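Long-range contacts in NUDIX hydrolase (Alicyclobacillus acidocaldarius subsp. acidocaldarius, PDB 3QSJ), which probably hydrolyses phosphorus-containing acid anhydrides, as a calcium-binding member of the Nudix hydrolase family: residues Ile7-Thr12 / Arg151-Phe156; Gly134-Ile139 / Arg155-Val160. One frame throughout, in Å; residues are numbered along the deposited sequence. Where two conformers were deposited one is given.

Contact 1: residues Ile7-Thr12 / Arg151-Phe156; sequences IRKAAT and RFDTRF
With CG of Phe-156 anti to its own carbonyl carbon (chi1 -78°) and OG1 of Thr-12 placed the same way (chi1 -62°), the two side chains run side by side in one direction. Thr-12 CB thus sits over one face of the Phe-156 ring, toward the rim, in a CH-pi contact 4.2 Å from the centroid. Thr-12 OG1 turns to the methyl CG2 of Thr-154, 3.4 Å away, on the same face of the sheet as Ala-10 and Phe-152. On the other face Ile-7 lies alongside Arg-151: its CG1 covers one face of the guanidinium, and Ile-7 CD1 is 3.7 Å from Arg-151 NH1, while Arg-151 NH2 bonds to Thr-144 O. Lys-9 also runs beside Asp-153, but with CE rather than its amine nearest OD2 (3.7 Å). Lys-9 NZ stays 5.1 Å from Asp-153 OD2, and that carboxylate takes its salt bridge from Arg-141. Five backbone bonds alternate along the strands, among them Asp-153 N to Arg-8 O at 2.8 Å and Thr-12 N to Arg-155 O at 2.9 Å. The strand directions differ by 29°. This is a parallel pairing within the mixed sheet of the Nudix fold, close to the calcium site, since strand 42-48, which carries the ligand Gly-46, pairs with the other edge of 7-12.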
ATOM      1  N   ILE A   7      11.747  10.873  12.358  1.00 21.02           N
ATOM      2  CA  ILE A   7      11.630  10.450  10.951  1.00 19.60           C
ATOM      3  C   ILE A   7      10.930   9.099  11.054  1.00 24.39           C
ATOM      4  O   ILE A   7      11.546   8.088  11.457  1.00 24.67           O
ATOM      5  CB  ILE A   7      13.014  10.362  10.284  1.00 22.98           C
ATOM      6  CG1 ILE A   7      13.674  11.735  10.241  1.00 23.88           C
ATOM      7  CG2 ILE A   7      12.898   9.770   8.851  1.00 27.57           C
ATOM      8  CD1 ILE A   7      15.271  11.593   9.999  1.00 26.26           C
ATOM      9  N   ARG A   8       9.630   9.113  10.815  1.00 16.64           N
ATOM     10  CA  ARG A   8       8.811   7.938  11.103  1.00 18.63           C
ATOM     11  C   ARG A   8       8.874   6.871  10.012  1.00 20.43           C
ATOM     12  O   ARG A   8       8.563   7.165   8.869  1.00 19.06           O
ATOM     13  CB  ARG A   8       7.369   8.382  11.380  1.00 23.83           C
ATOM     14  CG  ARG A   8       6.465   7.258  11.906  1.00 40.15           C
ATOM     15  CD  ARG A   8       6.150   7.436  13.381  1.00 55.80           C
ATOM     16  NE  ARG A   8       5.514   6.254  13.969  1.00 58.64           N
ATOM     17  CZ  ARG A   8       4.226   6.175  14.300  1.00 78.70           C
ATOM     18  NH1 ARG A   8       3.740   5.063  14.836  1.00 74.78           N
ATOM     19  NH2 ARG A   8       3.410   7.198  14.071  1.00 59.61           N
ATOM     20  N   LYS A   9       9.318   5.642  10.350  1.00 18.24           N
ATOM     21  CA  LYS A   9       9.296   4.545   9.368  1.00 16.68           C
ATOM     22  C   LYS A   9       7.834   4.231   8.954  1.00 19.48           C
ATOM     23  O   LYS A   9       6.935   4.112   9.817  1.00 19.01           O
ATOM     24  CB  LYS A   9       9.930   3.275   9.941  1.00 18.77           C
ATOM     25  CG  LYS A   9      11.480   3.404  10.023  1.00 19.46           C
ATOM     26  CD  LYS A   9      12.115   3.155   8.674  1.00 19.77           C
ATOM     27  CE  LYS A   9      13.646   3.175   8.814  1.00 28.53           C
ATOM     28  NZ  LYS A   9      14.104   2.325   9.956  1.00 24.24           N
ATOM     29  N   ALA A  10       7.603   4.110   7.645  1.00 16.38           N
ATOM     30  CA  ALA A  10       6.275   3.838   7.074  1.00 16.04           C
ATOM     31  C   ALA A  10       6.419   3.038   5.805  1.00 18.30           C
ATOM     32  O   ALA A  10       7.544   2.856   5.286  1.00 15.91           O
ATOM     33  CB  ALA A  10       5.605   5.180   6.731  1.00 16.98           C
ATOM     34  N   ALA A  11       5.269   2.577   5.288  1.00 16.74           N
ATOM     35  CA  ALA A  11       5.265   1.851   4.010  1.00 14.97           C
ATOM     36  C   ALA A  11       3.965   2.036   3.356  1.00 15.26           C
ATOM     37  O   ALA A  11       2.921   2.283   4.003  1.00 17.30           O
ATOM     38  CB  ALA A  11       5.512   0.357   4.214  1.00 16.51           C
ATOM     39  N   THR A  12       4.018   1.945   2.039  1.00 13.95           N
ATOM     40  CA  THR A  12       2.878   2.175   1.172  1.00 13.68           C
ATOM     41  C   THR A  12       2.785   1.065   0.139  1.00 16.64           C
ATOM     42  O   THR A  12       3.808   0.657  -0.414  1.00 16.32           O
ATOM     43  CB  THR A  12       3.053   3.550   0.494  1.00 19.70           C
ATOM     44  OG1 THR A  12       3.079   4.544   1.521  1.00 23.48           O
ATOM     45  CG2 THR A  12       1.867   3.883  -0.373  1.00 23.12           C
ATOM     46  N   ARG A 151       7.829  14.178   9.253  1.00 21.15           N
ATOM     47  CA  ARG A 151       8.656  13.462   8.306  1.00 19.14           C
ATOM     48  C   ARG A 151       8.492  11.959   8.427  1.00 21.03           C
ATOM     49  O   ARG A 151       8.286  11.449   9.539  1.00 20.33           O
ATOM     50  CB  ARG A 151      10.162  13.807   8.509  1.00 18.64           C
ATOM     51  CG  ARG A 151      10.503  15.311   8.398  1.00 19.84           C
ATOM     52  CD  ARG A 151      11.986  15.451   8.648  1.00 24.65           C
ATOM     53  NE  ARG A 151      12.760  14.994   7.496  1.00 26.25           N
ATOM     54  CZ  ARG A 151      14.066  14.768   7.488  1.00 31.35           C
ATOM     55  NH1 ARG A 151      14.793  14.956   8.596  1.00 30.67           N
ATOM     56  NH2 ARG A 151      14.670  14.412   6.370  1.00 26.52           N
ATOM     57  N   PHE A 152       8.543  11.257   7.271  1.00 18.62           N
ATOM     58  CA  PHE A 152       8.468   9.823   7.194  1.00 16.92           C
ATOM     59  C   PHE A 152       9.629   9.312   6.399  1.00 19.89           C
ATOM     60  O   PHE A 152      10.111   9.992   5.477  1.00 19.05           O
ATOM     61  CB  PHE A 152       7.199   9.336   6.458  1.00 18.51           C
ATOM     62  CG  PHE A 152       5.931   9.730   7.154  1.00 20.16           C
ATOM     63  CD1 PHE A 152       5.455   8.986   8.239  1.00 23.21           C
ATOM     64  CD2 PHE A 152       5.295  10.928   6.838  1.00 23.21           C
ATOM     65  CE1 PHE A 152       4.355   9.432   8.987  1.00 24.40           C
ATOM     66  CE2 PHE A 152       4.161  11.342   7.551  1.00 24.67           C
ATOM     67  CZ  PHE A 152       3.699  10.581   8.608  1.00 23.72           C
ATOM     68  N   ASP A 153       9.947   8.044   6.628  1.00 15.89           N
ATOM     69  CA  ASP A 153      10.935   7.370   5.775  1.00 15.68           C
ATOM     70  C   ASP A 153      10.118   6.223   5.245  1.00 19.50           C
ATOM     71  O   ASP A 153       9.850   5.256   5.980  1.00 18.56           O
ATOM     72  CB  ASP A 153      12.083   6.891   6.648  1.00 18.16           C
ATOM     73  CG  ASP A 153      13.172   6.151   5.918  1.00 22.75           C
ATOM     74  OD1 ASP A 153      12.937   5.714   4.786  1.00 18.83           O
ATOM     75  OD2 ASP A 153      14.260   6.016   6.484  1.00 27.17           O
ATOM     76  N   THR A 154       9.602   6.376   4.015  1.00 16.30           N
ATOM     77  CA  THR A 154       8.562   5.473   3.503  1.00 13.82           C
ATOM     78  C   THR A 154       9.055   4.511   2.449  1.00 18.73           C
ATOM     79  O   THR A 154       9.701   4.941   1.483  1.00 18.26           O
ATOM     80  CB  THR A 154       7.439   6.325   2.919  1.00 15.33           C
ATOM     81  OG1 THR A 154       6.973   7.247   3.935  1.00 16.99           O
ATOM     82  CG2 THR A 154       6.236   5.424   2.411  1.00 18.25           C
ATOM     83  N   ARG A 155       8.753   3.223   2.638  1.00 16.07           N
ATOM     84  CA  ARG A 155       9.143   2.148   1.728  1.00 14.88           C
ATOM     85  C   ARG A 155       7.948   1.892   0.827  1.00 16.10           C
ATOM     86  O   ARG A 155       6.865   1.660   1.330  1.00 17.70           O
ATOM     87  CB  ARG A 155       9.500   0.877   2.507  1.00 15.06           C
ATOM     88  CG  ARG A 155      10.567  -0.009   1.809  1.00 17.87           C
ATOM     89  CD  ARG A 155      11.987   0.616   1.728  1.00 16.79           C
ATOM     90  NE  ARG A 155      12.445   1.131   3.012  1.00 18.85           N
ATOM     91  CZ  ARG A 155      13.221   0.466   3.889  1.00 24.18           C
ATOM     92  NH1 ARG A 155      13.625  -0.781   3.629  1.00 19.78           N
ATOM     93  NH2 ARG A 155      13.554   1.022   5.039  1.00 17.99           N
ATOM     94  N   PHE A 156       8.134   1.902  -0.489  1.00 14.56           N
ATOM     95  CA  PHE A 156       7.033   1.695  -1.435  1.00 13.43           C
ATOM     96  C   PHE A 156       7.156   0.257  -2.061  1.00 16.54           C
ATOM     97  O   PHE A 156       8.208  -0.153  -2.539  1.00 16.66           O
ATOM     98  CB  PHE A 156       7.155   2.720  -2.613  1.00 14.93           C
ATOM     99  CG  PHE A 156       6.672   4.093  -2.204  1.00 17.65           C
ATOM    100  CD1 PHE A 156       5.414   4.533  -2.578  1.00 22.29           C
ATOM    101  CD2 PHE A 156       7.419   4.877  -1.328  1.00 18.62           C
ATOM    102  CE1 PHE A 156       4.911   5.790  -2.133  1.00 23.80           C
ATOM    103  CE2 PHE A 156       6.913   6.136  -0.875  1.00 23.05           C
ATOM    104  CZ  PHE A 156       5.668   6.557  -1.270  1.00 22.26           C
TER

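Contact 2: residues Gly134-Ile139 / Arg155-Val160; sequences GLLRRI and RFFLCV
Arg-138 reaches along strand 155-160 to lie across Arg-155, its chain extended from CG to NE after a first torsion that sets CG anti to the backbone N (chi1 171°). Its CB meets CE1 of the Phe-157 ring at 3.9 Å, and CG only skirts Phe-156 O, too far for more than a van der Waals contact. Farther out, NE and CZ pass over the aliphatic part of Arg-155, whose CD sits 3.7 Å from Arg-138 CZ, over the centre of that guanidinium. At the tip, Arg-138 NH1 stands 3.5 Å from Arg-155 NH1, the two guanidinium planes inclined by 48°. At the other end of the contact Leu-136 splits its methyls: CD2 touches Phe-157 CB at 3.8 Å, and CD1 touches Cys-159 CB at 3.8 Å. Ala-76 and Leu-80 of helix 72-87 pack against the same side chain. Cutting Leu-136 back to an alanine would probably open a gap between Phe-157, Cys-159 and that helix, leaving the Phe-157 ring less firmly held. Ile-139 crosses its partners at about a right angle, CG1 lying 3.7 Å from Phe-156 CB and CG2 meeting Leu-158 CB. The backbones are joined by the hydrogen-bonded pair Arg-137 and Leu-158, and by Ile-139 N to Phe-156 O at 2.8 Å. Past the last direct bond a water takes over, donating to Leu-135 O at 2.7 Å and accepting from Val-160 N. Both arginine tips have acidic partners: Arg-138 NH1 bridges to Asp-69 and Asp-72, Arg-155 to Asp-72 and Asp-71. The close approach of two cations is therefore probably compensated by this aspartate cluster, in which Asp-72 serves both tips.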
ATOM      1  N   GLY A 134       6.822 -12.622  -1.815  1.00 14.14           N
ATOM      2  CA  GLY A 134       7.296 -12.791  -3.176  1.00 14.78           C
ATOM      3  C   GLY A 134       6.370 -12.099  -4.187  1.00 15.87           C
ATOM      4  O   GLY A 134       6.748 -11.878  -5.350  1.00 16.88           O
ATOM      5  N   LEU A 135       5.136 -11.822  -3.772  1.00 13.54           N
ATOM      6  CA  LEU A 135       4.115 -11.128  -4.611  1.00 13.92           C
ATOM      7  C   LEU A 135       4.291  -9.596  -4.559  1.00 16.08           C
ATOM      8  O   LEU A 135       3.611  -8.898  -5.302  1.00 17.62           O
ATOM      9  CB  LEU A 135       2.718 -11.528  -4.170  1.00 13.05           C
ATOM     10  CG  LEU A 135       2.343 -12.966  -4.512  1.00 17.65           C
ATOM     11  CD1 LEU A 135       0.942 -13.279  -3.924  1.00 17.94           C
ATOM     12  CD2 LEU A 135       2.325 -13.185  -6.028  1.00 24.19           C
ATOM     13  N   LEU A 136       5.226  -9.093  -3.757  1.00 12.93           N
ATOM     14  CA  LEU A 136       5.485  -7.623  -3.725  1.00 13.37           C
ATOM     15  C   LEU A 136       6.834  -7.287  -4.267  1.00 17.96           C
ATOM     16  O   LEU A 136       7.772  -8.089  -4.080  1.00 17.39           O
ATOM     17  CB  LEU A 136       5.437  -7.072  -2.273  1.00 13.73           C
ATOM     18  CG  LEU A 136       4.024  -6.631  -1.817  1.00 16.03           C
ATOM     19  CD1 LEU A 136       2.999  -7.847  -1.813  1.00 17.89           C
ATOM     20  CD2 LEU A 136       4.140  -6.172  -0.364  1.00 17.31           C
ATOM     21  N   ARG A 137       6.928  -6.150  -4.943  1.00 15.09           N
ATOM     22  CA  ARG A 137       8.170  -5.657  -5.455  1.00 14.03           C
ATOM     23  C   ARG A 137       8.506  -4.351  -4.724  1.00 16.74           C
ATOM     24  O   ARG A 137       7.691  -3.422  -4.706  1.00 15.01           O
ATOM     25  CB  ARG A 137       8.058  -5.424  -6.976  1.00 13.64           C
ATOM     26  CG  ARG A 137       9.293  -4.826  -7.606  1.00 15.65           C
ATOM     27  CD  ARG A 137       9.033  -4.328  -9.049  1.00 14.31           C
ATOM     28  NE  ARG A 137      10.278  -3.828  -9.640  1.00 19.46           N
ATOM     29  CZ  ARG A 137      11.175  -4.587 -10.265  1.00 18.79           C
ATOM     30  NH1 ARG A 137      10.968  -5.896 -10.405  1.00 18.49           N
ATOM     31  NH2 ARG A 137      12.327  -4.050 -10.711  1.00 19.60           N
ATOM     32  N   ARG A 138       9.711  -4.241  -4.160  1.00 16.14           N
ATOM     33  CA  ARG A 138      10.157  -2.956  -3.618  1.00 14.60           C
ATOM     34  C   ARG A 138      10.385  -2.041  -4.812  1.00 15.97           C
ATOM     35  O   ARG A 138      11.166  -2.389  -5.718  1.00 16.23           O
ATOM     36  CB  ARG A 138      11.450  -3.137  -2.794  1.00 13.93           C
ATOM     37  CG  ARG A 138      12.013  -1.810  -2.426  1.00 13.19           C
ATOM     38  CD  ARG A 138      13.197  -1.859  -1.467  1.00 14.62           C
ATOM     39  NE  ARG A 138      13.904  -0.579  -1.475  1.00 16.52           N
ATOM     40  CZ  ARG A 138      14.824  -0.244  -0.564  1.00 20.25           C
ATOM     41  NH1 ARG A 138      15.102  -1.070   0.455  1.00 18.12           N
ATOM     42  NH2 ARG A 138      15.457   0.919  -0.647  1.00 18.96           N
ATOM     43  N   ILE A 139       9.707  -0.847  -4.817  1.00 13.32           N
ATOM     44  CA  ILE A 139       9.901   0.090  -5.925  1.00 14.98           C
ATOM     45  C   ILE A 139      10.501   1.427  -5.514  1.00 19.39           C
ATOM     46  O   ILE A 139      10.822   2.248  -6.367  1.00 18.68           O
ATOM     47  CB  ILE A 139       8.608   0.277  -6.727  1.00 17.01           C
ATOM     48  CG1 ILE A 139       7.482   0.829  -5.788  1.00 18.41           C
ATOM     49  CG2 ILE A 139       8.221  -1.066  -7.361  1.00 14.71           C
ATOM     50  CD1 ILE A 139       6.177   1.217  -6.577  1.00 21.06           C
ATOM     51  N   ARG A 155       8.753   3.223   2.638  1.00 16.07           N
ATOM     52  CA  ARG A 155       9.143   2.148   1.728  1.00 14.88           C
ATOM     53  C   ARG A 155       7.948   1.892   0.827  1.00 16.10           C
ATOM     54  O   ARG A 155       6.865   1.660   1.330  1.00 17.70           O
ATOM     55  CB  ARG A 155       9.500   0.877   2.507  1.00 15.06           C
ATOM     56  CG  ARG A 155      10.567  -0.009   1.809  1.00 17.87           C
ATOM     57  CD  ARG A 155      11.987   0.616   1.728  1.00 16.79           C
ATOM     58  NE  ARG A 155      12.445   1.131   3.012  1.00 18.85           N
ATOM     59  CZ  ARG A 155      13.221   0.466   3.889  1.00 24.18           C
ATOM     60  NH1 ARG A 155      13.625  -0.781   3.629  1.00 19.78           N
ATOM     61  NH2 ARG A 155      13.554   1.022   5.039  1.00 17.99           N
ATOM     62  N   PHE A 156       8.134   1.902  -0.489  1.00 14.56           N
ATOM     63  CA  PHE A 156       7.033   1.695  -1.435  1.00 13.43           C
ATOM     64  C   PHE A 156       7.156   0.257  -2.061  1.00 16.54           C
ATOM     65  O   PHE A 156       8.208  -0.153  -2.539  1.00 16.66           O
ATOM     66  CB  PHE A 156       7.155   2.720  -2.613  1.00 14.93           C
ATOM     67  CG  PHE A 156       6.672   4.093  -2.204  1.00 17.65           C
ATOM     68  CD1 PHE A 156       5.414   4.533  -2.578  1.00 22.29           C
ATOM     69  CD2 PHE A 156       7.419   4.877  -1.328  1.00 18.62           C
ATOM     70  CE1 PHE A 156       4.911   5.790  -2.133  1.00 23.80           C
ATOM     71  CE2 PHE A 156       6.913   6.136  -0.875  1.00 23.05           C
ATOM     72  CZ  PHE A 156       5.668   6.557  -1.270  1.00 22.26           C
ATOM     73  N   PHE A 157       6.039  -0.443  -2.103  1.00 14.09           N
ATOM     74  CA  PHE A 157       5.937  -1.771  -2.668  1.00 14.41           C
ATOM     75  C   PHE A 157       4.852  -1.747  -3.713  1.00 16.11           C
ATOM     76  O   PHE A 157       3.817  -1.031  -3.577  1.00 16.12           O
ATOM     77  CB  PHE A 157       5.589  -2.820  -1.567  1.00 14.13           C
ATOM     78  CG  PHE A 157       6.742  -2.973  -0.618  1.00 14.79           C
ATOM     79  CD1 PHE A 157       7.805  -3.828  -0.921  1.00 16.30           C
ATOM     80  CD2 PHE A 157       6.765  -2.274   0.580  1.00 15.78           C
ATOM     81  CE1 PHE A 157       8.872  -3.977  -0.022  1.00 18.42           C
ATOM     82  CE2 PHE A 157       7.847  -2.403   1.461  1.00 16.82           C
ATOM     83  CZ  PHE A 157       8.945  -3.163   1.090  1.00 15.26           C
ATOM     84  N   LEU A 158       5.043  -2.600  -4.697  1.00 13.42           N
ATOM     85  CA  LEU A 158       4.065  -2.773  -5.773  1.00 12.42           C
ATOM     86  C   LEU A 158       3.533  -4.228  -5.749  1.00 16.63           C
ATOM     87  O   LEU A 158       4.317  -5.150  -5.515  1.00 15.11           O
ATOM     88  CB  LEU A 158       4.818  -2.541  -7.115  1.00 13.85           C
ATOM     89  CG  LEU A 158       3.975  -2.661  -8.377  1.00 17.62           C
ATOM     90  CD1 LEU A 158       3.123  -1.358  -8.552  1.00 17.07           C
ATOM     91  CD2 LEU A 158       4.891  -2.752  -9.631  1.00 20.53           C
ATOM     92  N   CYS A 159       2.236  -4.429  -6.058  0.73 14.52           N
ATOM     93  CA  CYS A 159       1.669  -5.770  -6.243  0.73 13.37           C
ATOM     94  C   CYS A 159       0.529  -5.672  -7.196  0.73 15.99           C
ATOM     95  O   CYS A 159       0.068  -4.574  -7.522  0.73 15.48           O
ATOM     96  CB  CYS A 159       1.278  -6.451  -4.943  0.73 14.21           C
ATOM     97  SG  CYS A 159      -0.122  -5.662  -4.122  0.73 18.74           S
ATOM     98  N   VAL A 160       0.120  -6.819  -7.719  1.00 14.27           N
ATOM     99  CA  VAL A 160      -0.936  -6.825  -8.728  1.00 14.96           C
ATOM    100  C   VAL A 160      -2.231  -7.306  -8.071  1.00 20.49           C
ATOM    101  O   VAL A 160      -2.218  -8.293  -7.315  1.00 20.05           O
ATOM    102  CB  VAL A 160      -0.515  -7.783  -9.873  1.00 21.32           C
ATOM    103  CG1 VAL A 160      -1.635  -7.888 -10.924  1.00 23.00           C
ATOM    104  CG2 VAL A 160       0.746  -7.274 -10.517  1.00 21.86           C
TER
HETATM  105  O   HOH W   1       1.626  -9.256  -7.129  1.00 17.60           O

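Contacts 1 and 2 have centres 14 Å apart and share strand 151-160, with Arg-155 and Phe-156 belonging to both. That strand lies between its two neighbours in the mixed sheet: strand 7-18 runs parallel to it, and strand 137-143, its hairpin partner, antiparallel. Along the chain 7-12 comes first, 134-139 well over a hundred residues later, and 151-160 soon after, so contact 1 ties a strand near the N-terminus to one much later in the chain while contact 2 is local. Thr-12 O and Phe-157 N, 3.0 Å apart in a probable hydrogen bond, carry the ladder from one contact into the other. Helix 72-87, which supplies the calcium ligands Glu-82 and Glu-86, packs against residues of both.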